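Local coordinates for protein nicotinate-nucleotide pyrophosphorylase (PDB 3L0G) that probably converts quinolinate and phosphoribosyl pyrophosphate into nicotinate mononucleotide, with loss of carbon dioxide, on the way to NAD(+), at residues S27-N32 and L120-H125; R151-T154 and L160-Y163; I210-D215 and E221-N226; R134-E139 and R263-I268. All coordinates share one frame; numbering follows the deposited sequence.

Contact 1 (S27-N32 and L120-H125); sequences SEIIHN and LNFIQH
With chi1 at -82°, F122 sets its ring carbon CG beside its own backbone N and sends the ring from helix 116-139 to the wall of helix 27-38, where I29 turns CG1 into the position between its N and carbonyl carbon (chi1 70°) to meet it. The end methyl CD1 of I29 then lies 3.7 Å from CE2 of F122, the two side chains crossing at a slant. The ring's far end reaches the backbone: CZ of F122 is 3.6 Å from the carbonyl oxygen of I29, which sits at the ring edge and in its plane, where the ring's C-H bonds carry a slight positive charge. I30 adds a looser touch, its CG1 4.4 Å from CE1 of F122, while its side chain also packs on I72 and V76 of helix 70-79. A long flat ring suits this place because the helices stay well apart, the CA atoms of I30 and F122 being 8.9 Å from each other, and branched isoleucines give it an apolar wall. P155 of the second subunit also packs on F122. The contact is a buried helix-helix junction in which the N-terminal helix 27-38 rests on the long helix 116-139 of the quinolinate phosphoribosyltransferase fold.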
loop_
_atom_site.group_PDB
_atom_site.type_symbol
_atom_site.label_atom_id
_atom_site.label_comp_id
_atom_site.label_asym_id
_atom_site.label_seq_id
_atom_site.Cartn_x
_atom_site.Cartn_y
_atom_site.Cartn_z
ATOM N N SER C 27 2.811 -5.704 5.164
ATOM C CA SER C 27 3.140 -4.301 5.474
ATOM C C SER C 27 2.001 -3.328 5.098
ATOM O O SER C 27 1.710 -2.373 5.832
ATOM C CB SER C 27 4.449 -3.873 4.793
ATOM O OG SER C 27 5.554 -4.672 5.230
ATOM N N GLU C 28 1.360 -3.558 3.963
ATOM C CA GLU C 28 0.290 -2.665 3.513
ATOM C C GLU C 28 -0.934 -2.731 4.459
ATOM O O GLU C 28 -1.446 -1.693 4.891
ATOM C CB GLU C 28 -0.132 -2.978 2.063
ATOM C CG GLU C 28 -1.212 -2.032 1.557
ATOM C CD GLU C 28 -1.663 -2.294 0.116
ATOM O OE1 GLU C 28 -1.429 -3.415 -0.414
ATOM O OE2 GLU C 28 -2.265 -1.355 -0.477
ATOM N N ILE C 29 -1.401 -3.942 4.769
ATOM C CA ILE C 29 -2.574 -4.079 5.660
ATOM C C ILE C 29 -2.248 -3.590 7.074
ATOM O O ILE C 29 -3.084 -2.978 7.731
ATOM C CB ILE C 29 -3.188 -5.510 5.662
ATOM C CG1 ILE C 29 -2.278 -6.557 6.356
ATOM C CG2 ILE C 29 -3.566 -5.909 4.246
ATOM C CD1 ILE C 29 -3.037 -7.941 6.560
ATOM N N ILE C 30 -1.002 -3.759 7.493
ATOM C CA ILE C 30 -0.556 -3.159 8.764
ATOM C C ILE C 30 -0.682 -1.646 8.758
ATOM O O ILE C 30 -1.256 -1.081 9.670
ATOM C CB ILE C 30 0.909 -3.570 9.135
ATOM C CG1 ILE C 30 0.936 -5.031 9.539
ATOM C CG2 ILE C 30 1.456 -2.702 10.303
ATOM C CD1 ILE C 30 2.317 -5.680 9.447
ATOM N N HIS C 31 -0.163 -0.994 7.723
ATOM C CA HIS C 31 -0.243 0.449 7.647
ATOM C C HIS C 31 -1.679 0.977 7.643
ATOM O O HIS C 31 -1.952 2.023 8.265
ATOM C CB HIS C 31 0.482 0.991 6.413
ATOM C CG HIS C 31 0.330 2.467 6.221
ATOM N ND1 HIS C 31 1.128 3.388 6.872
ATOM C CD2 HIS C 31 -0.529 3.190 5.455
ATOM C CE1 HIS C 31 0.769 4.612 6.518
ATOM N NE2 HIS C 31 -0.236 4.521 5.661
ATOM N N ASN C 32 -2.564 0.313 6.911
ATOM C CA ASN C 32 -3.960 0.726 6.870
ATOM C C ASN C 32 -4.645 0.517 8.232
ATOM O O ASN C 32 -5.475 1.321 8.625
ATOM C CB ASN C 32 -4.734 0.015 5.756
ATOM C CG ASN C 32 -4.243 0.389 4.341
ATOM O OD1 ASN C 32 -4.406 -0.389 3.412
ATOM N ND2 ASN C 32 -3.657 1.577 4.177
ATOM N N LEU C 120 -4.002 -6.916 18.470
ATOM C CA LEU C 120 -4.937 -7.912 18.947
ATOM C C LEU C 120 -5.946 -8.241 17.845
ATOM O O LEU C 120 -6.291 -9.417 17.631
ATOM C CB LEU C 120 -5.647 -7.477 20.270
ATOM C CG LEU C 120 -4.776 -7.494 21.541
ATOM C CD1 LEU C 120 -5.610 -7.030 22.777
ATOM C CD2 LEU C 120 -4.067 -8.886 21.851
ATOM N N ASN C 121 -6.441 -7.225 17.143
ATOM C CA ASN C 121 -7.493 -7.489 16.124
ATOM C C ASN C 121 -6.927 -8.391 15.050
ATOM O O ASN C 121 -7.609 -9.335 14.567
ATOM C CB ASN C 121 -8.092 -6.206 15.528
ATOM C CG ASN C 121 -8.990 -5.438 16.520
ATOM O OD1 ASN C 121 -9.459 -5.991 17.513
ATOM N ND2 ASN C 121 -9.205 -4.158 16.260
ATOM N N PHE C 122 -5.667 -8.143 14.670
ATOM C CA PHE C 122 -5.020 -9.042 13.679
ATOM C C PHE C 122 -4.921 -10.499 14.152
ATOM O O PHE C 122 -5.338 -11.415 13.420
ATOM C CB PHE C 122 -3.638 -8.559 13.235
ATOM C CG PHE C 122 -3.668 -7.499 12.150
ATOM C CD1 PHE C 122 -3.079 -6.278 12.354
ATOM C CD2 PHE C 122 -4.249 -7.737 10.933
ATOM C CE1 PHE C 122 -3.082 -5.298 11.362
ATOM C CE2 PHE C 122 -4.237 -6.771 9.910
ATOM C CZ PHE C 122 -3.665 -5.554 10.142
ATOM N N ILE C 123 -4.359 -10.738 15.340
ATOM C CA ILE C 123 -4.084 -12.117 15.753
ATOM C C ILE C 123 -5.365 -12.842 16.131
ATOM O O ILE C 123 -5.497 -14.039 15.900
ATOM C CB ILE C 123 -3.021 -12.218 16.862
ATOM C CG1 ILE C 123 -3.492 -11.576 18.166
ATOM C CG2 ILE C 123 -1.701 -11.612 16.367
ATOM C CD1 ILE C 123 -2.448 -11.593 19.238
ATOM N N GLN C 124 -6.331 -12.107 16.675
ATOM C CA GLN C 124 -7.629 -12.687 16.970
ATOM C C GLN C 124 -8.370 -13.114 15.669
ATOM O O GLN C 124 -9.024 -14.154 15.638
ATOM C CB GLN C 124 -8.490 -11.697 17.772
ATOM C CG GLN C 124 -8.003 -11.405 19.193
ATOM C CD GLN C 124 -9.003 -10.511 19.958
ATOM O OE1 GLN C 124 -9.853 -10.997 20.677
ATOM N NE2 GLN C 124 -8.932 -9.245 19.745
ATOM N N HIS C 125 -8.294 -12.292 14.626
ATOM C CA HIS C 125 -8.859 -12.641 13.315
ATOM C C HIS C 125 -8.112 -13.822 12.694
ATOM O O HIS C 125 -8.726 -14.870 12.354
ATOM C CB HIS C 125 -8.733 -11.431 12.415
ATOM C CG HIS C 125 -9.246 -11.616 11.018
ATOM N ND1 HIS C 125 -10.451 -11.096 10.603
ATOM C CD2 HIS C 125 -8.690 -12.203 9.928
ATOM C CE1 HIS C 125 -10.619 -11.372 9.315
ATOM N NE2 HIS C 125 -9.572 -12.053 8.892
#

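Contact 2 (R151-T154 and L160-Y163); sequences RKTT and LDKY. With FMT (formic acid), chain J.
T154 and D161 join the loop that follows strand 146-148, first in sequence of the parallel strands in the open alpha/beta barrel of the type II phosphoribosyltransferases, to helix 158-167. The tight part is a two-pronged grip on one carboxylate oxygen. The backbone N of T154 donates to OD2 of D161 over 3.0 Å in a nearly straight bond (169°), arriving almost in line with the C-O bond, and the hydroxyl OG1 of the same threonine donates to OD2 over 2.9 Å from the syn side. Threonine fits because chi1 of -46° sets OG1 beside its own backbone N, letting both donors converge on a single acceptor. The other oxygen, OD1, is hydrogen-bonded to NE2 of H125 of helix 116-139, leaving the carboxylate little freedom to turn. T153 closes the buried side: its methyl CG2 lies 3.9 Å from CB of D161 as the two run head to tail, while its hydroxyl takes a hydrogen bond from R158.

At R151 the contact is looser. Its side chain starts away from the helix, and CG comes no nearer than 4.6 Å to CE of K162. A bend at chi3 (50°) turns the guanidinium toward a formate, probably from the crystallisation liquor, also bound by R174 and K184. Such basic residues gather round the quinolinate carboxylates in this family, so the formate probably marks part of the substrate pocket. NH1 of R151 forms a salt bridge with D37 of the second subunit. NH2 of R151 donates a hydrogen bond to O2 of the formate, 3.0 Å away at the guanidinium edge.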
loop_
_atom_site.group_PDB
_atom_site.type_symbol
_atom_site.label_atom_id
_atom_site.label_comp_id
_atom_site.label_asym_id
_atom_site.label_seq_id
_atom_site.Cartn_x
_atom_site.Cartn_y
_atom_site.Cartn_z
ATOM N N ARG C 151 -12.806 -17.320 -2.334
ATOM C CA ARG C 151 -12.651 -15.901 -2.462
ATOM C C ARG C 151 -13.668 -15.100 -1.626
ATOM O O ARG C 151 -13.702 -13.862 -1.699
ATOM C CB ARG C 151 -12.664 -15.482 -3.952
ATOM C CG ARG C 151 -11.304 -15.836 -4.667
ATOM C CD ARG C 151 -11.352 -15.744 -6.179
ATOM N NE ARG C 151 -11.912 -14.477 -6.632
ATOM C CZ ARG C 151 -13.145 -14.303 -7.130
ATOM N NH1 ARG C 151 -13.558 -13.088 -7.444
ATOM N NH2 ARG C 151 -13.959 -15.325 -7.348
ATOM N N LYS C 152 -14.436 -15.799 -0.789
ATOM C CA LYS C 152 -15.351 -15.157 0.130
ATOM C C LYS C 152 -14.575 -14.851 1.393
ATOM O O LYS C 152 -14.843 -15.376 2.489
ATOM C CB LYS C 152 -16.548 -16.045 0.416
ATOM C CG LYS C 152 -17.393 -16.332 -0.798
ATOM C CD LYS C 152 -18.366 -17.461 -0.517
ATOM C CE LYS C 152 -19.502 -17.467 -1.509
ATOM N NZ LYS C 152 -19.944 -18.839 -1.785
ATOM N N THR C 153 -13.598 -13.970 1.208
ATOM C CA THR C 153 -12.744 -13.508 2.265
ATOM C C THR C 153 -13.182 -12.114 2.743
ATOM O O THR C 153 -14.045 -11.465 2.149
ATOM C CB THR C 153 -11.295 -13.525 1.719
ATOM O OG1 THR C 153 -11.268 -12.875 0.440
ATOM C CG2 THR C 153 -10.803 -14.976 1.504
ATOM N N THR C 154 -12.566 -11.654 3.823
ATOM C CA THR C 154 -12.797 -10.340 4.379
ATOM C C THR C 154 -12.144 -9.314 3.430
ATOM O O THR C 154 -10.976 -9.478 3.057
ATOM C CB THR C 154 -12.169 -10.243 5.781
ATOM O OG1 THR C 154 -12.506 -11.414 6.539
ATOM C CG2 THR C 154 -12.617 -8.974 6.538
ATOM N N LEU C 160 -4.194 -12.344 3.860
ATOM C CA LEU C 160 -4.123 -12.807 5.268
ATOM C C LEU C 160 -5.080 -13.987 5.535
ATOM O O LEU C 160 -4.753 -14.913 6.278
ATOM C CB LEU C 160 -4.448 -11.683 6.241
ATOM C CG LEU C 160 -4.488 -12.079 7.718
ATOM C CD1 LEU C 160 -3.163 -12.739 8.151
ATOM C CD2 LEU C 160 -4.832 -10.888 8.555
ATOM N N ASP C 161 -6.266 -13.949 4.931
ATOM C CA ASP C 161 -7.293 -14.981 5.194
ATOM C C ASP C 161 -6.864 -16.309 4.586
ATOM O O ASP C 161 -6.878 -17.357 5.261
ATOM C CB ASP C 161 -8.678 -14.533 4.706
ATOM C CG ASP C 161 -9.326 -13.462 5.623
ATOM O OD1 ASP C 161 -8.660 -12.948 6.567
ATOM O OD2 ASP C 161 -10.506 -13.115 5.377
ATOM N N LYS C 162 -6.397 -16.261 3.339
ATOM C CA LYS C 162 -5.916 -17.472 2.694
ATOM C C LYS C 162 -4.663 -18.009 3.396
ATOM O O LYS C 162 -4.538 -19.196 3.536
ATOM C CB LYS C 162 -5.686 -17.287 1.191
ATOM C CG LYS C 162 -6.995 -17.324 0.386
ATOM C CD LYS C 162 -6.771 -17.012 -1.050
ATOM C CE LYS C 162 -8.012 -17.292 -1.878
ATOM N NZ LYS C 162 -8.242 -18.738 -1.984
ATOM N N TYR C 163 -3.763 -17.135 3.837
ATOM C CA TYR C 163 -2.608 -17.549 4.632
ATOM C C TYR C 163 -3.018 -18.294 5.927
ATOM O O TYR C 163 -2.393 -19.273 6.336
ATOM C CB TYR C 163 -1.777 -16.299 5.005
ATOM C CG TYR C 163 -0.735 -16.529 6.090
ATOM C CD1 TYR C 163 0.498 -17.119 5.801
ATOM C CD2 TYR C 163 -0.961 -16.138 7.392
ATOM C CE1 TYR C 163 1.460 -17.332 6.814
ATOM C CE2 TYR C 163 0.007 -16.347 8.405
ATOM C CZ TYR C 163 1.195 -16.939 8.111
ATOM O OH TYR C 163 2.114 -17.134 9.137
HETATM C C FMT J . -12.629 -18.924 -6.080
HETATM O O1 FMT J . -11.435 -19.137 -6.330
HETATM O O2 FMT J . -13.358 -18.237 -6.807
#

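Contact 3 (I210-D215 and E221-N226); sequences IAIECD and EESLSN
I212 and C214, two residues apart on strand 210-214, both turn their side chains toward S223 of helix 217-225. The strand's first residues, I210 and A211, serve the sheet and its neighbours instead, I210 packing on L201 of helix 194-204. At I212 the branch methyl CG2 makes the approach, standing 3.4 Å from OG of S223 and 3.7 Å from its CB. The longer arm, with CG1 anti to the backbone N (chi1 -178°), brings CD1 to 3.7 Å from the same OG, and the two arms of the isoleucine therefore close on the serine together. E213 faces the other way, its OE1 accepting a hydrogen bond from the backbone N of D185. C214 returns to the helix side and places SG 3.4 Å from OG of S223. The strand then ends, and D215 leads into the helix, its N bonded to OE1 of Q219.

A serine's small side chain lets helix and strand come close here, the CA atoms of I212 and S223 lying 7.4 Å apart. This is the first half of a beta-alpha-beta crossover, which strand 230-234 completes; I231 of that strand and V228 also touch S223. Because OG of S223 hydrogen-bonds to the carbonyl oxygen of Q219 one helical turn back, the buried hydroxyl is satisfied within its own helix, and what it offers the strand is mainly a compact surface for methyl groups and sulfur.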
loop_
_atom_site.group_PDB
_atom_site.type_symbol
_atom_site.label_atom_id
_atom_site.label_comp_id
_atom_site.label_asym_id
_atom_site.label_seq_id
_atom_site.Cartn_x
_atom_site.Cartn_y
_atom_site.Cartn_z
ATOM N N ILE C 210 -8.204 -26.189 -16.362
ATOM C CA ILE C 210 -9.580 -25.664 -16.375
ATOM C C ILE C 210 -10.403 -26.266 -15.282
ATOM O O ILE C 210 -10.593 -27.473 -15.284
ATOM C CB ILE C 210 -10.297 -25.922 -17.714
ATOM C CG1 ILE C 210 -9.469 -25.357 -18.879
ATOM C CG2 ILE C 210 -11.686 -25.315 -17.676
ATOM C CD1 ILE C 210 -10.204 -25.323 -20.224
ATOM N N ALA C 211 -10.882 -25.411 -14.363
ATOM C CA ALA C 211 -11.924 -25.757 -13.373
ATOM C C ALA C 211 -13.260 -25.137 -13.742
ATOM O O ALA C 211 -13.301 -24.018 -14.236
ATOM C CB ALA C 211 -11.537 -25.281 -11.986
ATOM N N ILE C 212 -14.366 -25.848 -13.472
ATOM C CA ILE C 212 -15.701 -25.331 -13.776
ATOM C C ILE C 212 -16.709 -25.679 -12.679
ATOM O O ILE C 212 -16.713 -26.794 -12.163
ATOM C CB ILE C 212 -16.183 -25.824 -15.146
ATOM C CG1 ILE C 212 -17.574 -25.237 -15.502
ATOM C CG2 ILE C 212 -16.182 -27.351 -15.193
ATOM C CD1 ILE C 212 -17.995 -25.435 -17.018
ATOM N N GLU C 213 -17.543 -24.724 -12.287
ATOM C CA GLU C 213 -18.580 -25.039 -11.308
ATOM C C GLU C 213 -19.900 -25.508 -11.925
ATOM O O GLU C 213 -20.438 -24.925 -12.885
ATOM C CB GLU C 213 -18.787 -23.946 -10.267
ATOM C CG GLU C 213 -18.870 -22.572 -10.742
ATOM C CD GLU C 213 -19.368 -21.600 -9.653
ATOM O OE1 GLU C 213 -20.395 -20.908 -9.908
ATOM O OE2 GLU C 213 -18.730 -21.559 -8.558
ATOM N N CYS C 214 -20.390 -26.600 -11.362
ATOM C CA CYS C 214 -21.599 -27.263 -11.796
ATOM C C CYS C 214 -22.594 -27.294 -10.638
ATOM O O CYS C 214 -22.208 -27.538 -9.489
ATOM C CB CYS C 214 -21.242 -28.683 -12.198
ATOM S SG CYS C 214 -20.053 -28.840 -13.582
ATOM N N ASP C 215 -23.866 -27.065 -10.913
ATOM C CA ASP C 215 -24.873 -27.277 -9.883
ATOM C C ASP C 215 -25.891 -28.360 -10.166
ATOM O O ASP C 215 -26.832 -28.497 -9.414
ATOM C CB ASP C 215 -25.532 -25.973 -9.423
ATOM C CG ASP C 215 -26.168 -25.216 -10.521
ATOM O OD1 ASP C 215 -26.416 -25.805 -11.599
ATOM O OD2 ASP C 215 -26.413 -24.001 -10.297
ATOM N N GLU C 221 -21.855 -33.911 -16.334
ATOM C CA GLU C 221 -21.705 -34.750 -17.531
ATOM C C GLU C 221 -21.106 -33.985 -18.717
ATOM O O GLU C 221 -20.221 -34.519 -19.422
ATOM C CB GLU C 221 -23.047 -35.384 -17.935
ATOM C CG GLU C 221 -23.423 -36.559 -17.034
ATOM C CD GLU C 221 -24.870 -37.017 -17.175
ATOM O OE1 GLU C 221 -25.741 -36.189 -17.471
ATOM O OE2 GLU C 221 -25.144 -38.219 -16.956
ATOM N N GLU C 222 -21.582 -32.747 -18.931
ATOM C CA GLU C 222 -21.127 -31.943 -20.066
ATOM C C GLU C 222 -19.691 -31.443 -19.846
ATOM O O GLU C 222 -18.925 -31.356 -20.785
ATOM C CB GLU C 222 -22.082 -30.771 -20.364
ATOM C CG GLU C 222 -21.665 -29.932 -21.569
ATOM C CD GLU C 222 -22.613 -28.786 -21.890
ATOM O OE1 GLU C 222 -23.599 -28.529 -21.147
ATOM O OE2 GLU C 222 -22.380 -28.141 -22.934
ATOM N N SER C 223 -19.330 -31.126 -18.605
ATOM C CA SER C 223 -17.972 -30.717 -18.284
ATOM C C SER C 223 -16.978 -31.873 -18.496
ATOM O O SER C 223 -15.880 -31.686 -19.026
ATOM C CB SER C 223 -17.932 -30.213 -16.836
ATOM O OG SER C 223 -18.744 -29.061 -16.685
ATOM N N LEU C 224 -17.380 -33.066 -18.092
ATOM C CA LEU C 224 -16.588 -34.274 -18.297
ATOM C C LEU C 224 -16.366 -34.545 -19.779
ATOM O O LEU C 224 -15.277 -34.925 -20.178
ATOM C CB LEU C 224 -17.287 -35.494 -17.692
ATOM C CG LEU C 224 -16.982 -35.949 -16.266
ATOM C CD1 LEU C 224 -17.803 -37.242 -16.032
ATOM C CD2 LEU C 224 -15.479 -36.198 -15.989
ATOM N N SER C 225 -17.407 -34.351 -20.582
ATOM C CA SER C 225 -17.325 -34.570 -22.036
ATOM C C SER C 225 -16.295 -33.660 -22.657
ATOM O O SER C 225 -15.645 -34.031 -23.651
ATOM C CB SER C 225 -18.680 -34.324 -22.699
ATOM O OG SER C 225 -19.585 -35.342 -22.289
ATOM N N ASN C 226 -16.157 -32.470 -22.058
ATOM C CA ASN C 226 -15.179 -31.476 -22.502
ATOM C C ASN C 226 -13.787 -31.671 -21.881
ATOM O O ASN C 226 -12.912 -30.852 -22.095
ATOM C CB ASN C 226 -15.680 -30.057 -22.224
ATOM C CG ASN C 226 -16.732 -29.614 -23.202
ATOM O OD1 ASN C 226 -17.889 -30.027 -23.115
ATOM N ND2 ASN C 226 -16.345 -28.804 -24.150
#

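Contact 4 (R134-E139 and R263-I268); sequences RQFVDE and RNVRNI
The long helix 116-139 here meets helix 262-269, which connects strands 253-257 and 275-277 of the barrel; the axes of segments 134-139 and 263-268 cross at -43°. F136 and V265 form the buried half. Methyl CG1 of V265 is 3.8 Å from CD1 of the F136 ring, approaching it obliquely, and also lies 3.7 Å from CG of E139. Valine presents a compact branched surface to both, while I147 and I278 pack against the phenylalanine from elsewhere in the domain.

On its more exposed side the contact is polar. R266 runs extended from CG to NE, lying across E139 at about a right angle, and donates from NH2 to the carbonyl oxygen of E139 over 2.8 Å, at 153°. This oxygen is in the guanidinium plane, but the donor sits 47° above the carbonyl plane. NH2 of R266 also bonds to the carbonyl oxygen of S141, so one nitrogen serves two carbonyls. The carboxylate of E139 folds back through a bend at chi2 and works through a water, which donates to OE2 of E139 (2.6 Å) and accepts from the backbone N of R266 (2.9 Å).

The arginine thus grips the backbone of E139 rather than its carboxylate, OE2 and NE staying 5.3 Å apart; their opposite charges probably still attract, but the direct bond is to the carbonyl, and the carboxylate is linked to R266 through the water.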
loop_
_atom_site.group_PDB
_atom_site.type_symbol
_atom_site.label_atom_id
_atom_site.label_comp_id
_atom_site.label_asym_id
_atom_site.label_seq_id
_atom_site.Cartn_x
_atom_site.Cartn_y
_atom_site.Cartn_z
ATOM N N ARG C 134 -8.527 -25.721 11.092
ATOM C CA ARG C 134 -7.953 -26.895 11.728
ATOM C C ARG C 134 -9.060 -27.840 12.174
ATOM O O ARG C 134 -8.975 -29.063 11.994
ATOM C CB ARG C 134 -7.040 -26.470 12.883
ATOM C CG ARG C 134 -6.421 -27.603 13.710
ATOM C CD ARG C 134 -5.861 -28.768 12.904
ATOM N NE ARG C 134 -4.821 -28.412 11.935
ATOM C CZ ARG C 134 -4.097 -29.314 11.250
ATOM N NH1 ARG C 134 -4.274 -30.620 11.449
ATOM N NH2 ARG C 134 -3.166 -28.927 10.379
ATOM N N GLN C 135 -10.136 -27.282 12.697
ATOM C CA GLN C 135 -11.272 -28.094 13.069
ATOM C C GLN C 135 -11.794 -28.922 11.891
ATOM O O GLN C 135 -11.975 -30.117 12.050
ATOM C CB GLN C 135 -12.377 -27.229 13.678
ATOM C CG GLN C 135 -13.441 -28.022 14.361
ATOM C CD GLN C 135 -14.514 -27.147 15.059
ATOM O OE1 GLN C 135 -15.445 -27.685 15.659
ATOM N NE2 GLN C 135 -14.367 -25.827 15.001
ATOM N N PHE C 136 -12.020 -28.285 10.722
ATOM C CA PHE C 136 -12.498 -28.991 9.538
ATOM C C PHE C 136 -11.475 -29.974 9.038
ATOM O O PHE C 136 -11.828 -31.073 8.656
ATOM C CB PHE C 136 -12.910 -28.043 8.387
ATOM C CG PHE C 136 -14.263 -27.416 8.581
ATOM C CD1 PHE C 136 -15.408 -28.040 8.100
ATOM C CD2 PHE C 136 -14.390 -26.214 9.222
ATOM C CE1 PHE C 136 -16.636 -27.487 8.276
ATOM C CE2 PHE C 136 -15.626 -25.644 9.421
ATOM C CZ PHE C 136 -16.765 -26.281 8.953
ATOM N N VAL C 137 -10.208 -29.596 9.064
ATOM C CA VAL C 137 -9.131 -30.509 8.664
ATOM C C VAL C 137 -9.115 -31.789 9.537
ATOM O O VAL C 137 -9.067 -32.896 9.028
ATOM C CB VAL C 137 -7.776 -29.753 8.675
ATOM C CG1 VAL C 137 -6.598 -30.681 8.359
ATOM C CG2 VAL C 137 -7.837 -28.585 7.674
ATOM N N ASP C 138 -9.164 -31.634 10.850
ATOM C CA ASP C 138 -9.174 -32.795 11.749
ATOM C C ASP C 138 -10.327 -33.767 11.528
ATOM O O ASP C 138 -10.167 -34.943 11.666
ATOM C CB ASP C 138 -9.154 -32.324 13.215
ATOM C CG ASP C 138 -7.791 -31.797 13.624
ATOM O OD1 ASP C 138 -6.801 -32.019 12.892
ATOM O OD2 ASP C 138 -7.682 -31.173 14.674
ATOM N N GLU C 139 -11.478 -33.244 11.162
ATOM C CA GLU C 139 -12.696 -33.994 11.057
ATOM C C GLU C 139 -12.755 -34.780 9.763
ATOM O O GLU C 139 -13.532 -35.735 9.670
ATOM C CB GLU C 139 -13.881 -33.014 11.204
ATOM C CG GLU C 139 -15.286 -33.569 11.104
ATOM C CD GLU C 139 -15.577 -34.647 12.125
ATOM O OE1 GLU C 139 -14.857 -34.767 13.146
ATOM O OE2 GLU C 139 -16.532 -35.376 11.875
ATOM N N ARG C 263 -20.522 -30.869 11.404
ATOM C CA ARG C 263 -21.113 -32.179 11.697
ATOM C C ARG C 263 -21.515 -32.913 10.422
ATOM O O ARG C 263 -21.973 -34.045 10.506
ATOM C CB ARG C 263 -22.329 -32.049 12.637
ATOM N N ASN C 264 -21.363 -32.284 9.252
ATOM C CA ASN C 264 -21.652 -32.978 8.009
ATOM C C ASN C 264 -20.488 -33.036 6.996
ATOM O O ASN C 264 -20.623 -33.630 5.923
ATOM C CB ASN C 264 -23.009 -32.471 7.459
ATOM C CG ASN C 264 -22.924 -31.839 6.101
ATOM O OD1 ASN C 264 -22.576 -30.649 5.956
ATOM N ND2 ASN C 264 -23.320 -32.609 5.079
ATOM N N VAL C 265 -19.326 -32.473 7.351
ATOM C CA VAL C 265 -18.179 -32.443 6.428
ATOM C C VAL C 265 -17.533 -33.824 6.274
ATOM O O VAL C 265 -17.155 -34.198 5.155
ATOM C CB VAL C 265 -17.120 -31.369 6.813
ATOM C CG1 VAL C 265 -16.401 -31.704 8.111
ATOM C CG2 VAL C 265 -16.140 -31.191 5.703
ATOM N N ARG C 266 -17.441 -34.607 7.361
ATOM C CA ARG C 266 -16.900 -35.969 7.224
ATOM C C ARG C 266 -17.701 -36.807 6.246
ATOM O O ARG C 266 -17.136 -37.494 5.417
ATOM C CB ARG C 266 -16.786 -36.708 8.559
ATOM C CG ARG C 266 -15.975 -37.982 8.438
ATOM C CD ARG C 266 -15.592 -38.605 9.807
ATOM N NE ARG C 266 -14.681 -39.735 9.580
ATOM C CZ ARG C 266 -13.373 -39.617 9.339
ATOM N NH1 ARG C 266 -12.635 -40.697 9.107
ATOM N NH2 ARG C 266 -12.790 -38.424 9.297
ATOM N N ASN C 267 -19.020 -36.736 6.342
ATOM C CA ASN C 267 -19.886 -37.466 5.416
ATOM C C ASN C 267 -19.582 -37.114 3.970
ATOM O O ASN C 267 -19.535 -37.991 3.113
ATOM C CB ASN C 267 -21.363 -37.163 5.686
ATOM C CG ASN C 267 -21.883 -37.821 6.942
ATOM O OD1 ASN C 267 -22.750 -37.251 7.623
ATOM N ND2 ASN C 267 -21.378 -39.022 7.259
ATOM N N ILE C 268 -19.385 -35.824 3.708
ATOM C CA ILE C 268 -19.025 -35.367 2.371
ATOM C C ILE C 268 -17.662 -35.948 1.999
ATOM O O ILE C 268 -17.489 -36.435 0.877
ATOM C CB ILE C 268 -19.055 -33.832 2.258
ATOM C CG1 ILE C 268 -20.511 -33.340 2.417
ATOM C CG2 ILE C 268 -18.449 -33.357 0.911
ATOM C CD1 ILE C 268 -20.667 -31.862 2.367
HETATM O O HOH W 1 -18.206 -34.385 10.189
#

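How the contacts relate
From the N terminus, helix 27-38 is tied to helix 116-139 by contact 1, which closes a loop of 87 residues containing much of the antiparallel sheet. The same long helix runs on into contact 4, whose segments enclose 123 residues; contacts 2 and 3 both nest inside that loop, one after the other, each closing only a five-residue connection. Contacts 1 and 2 touch directly, through H125 and D161 and through I29 and F122 against L160, and both reach the second subunit. Contact 3 lies apart, its centre about 39 Å from that of contact 1, on the opposite side of the chain's centre. Helix 116-139 thus links the N-terminal part to the parallel-sheet domain.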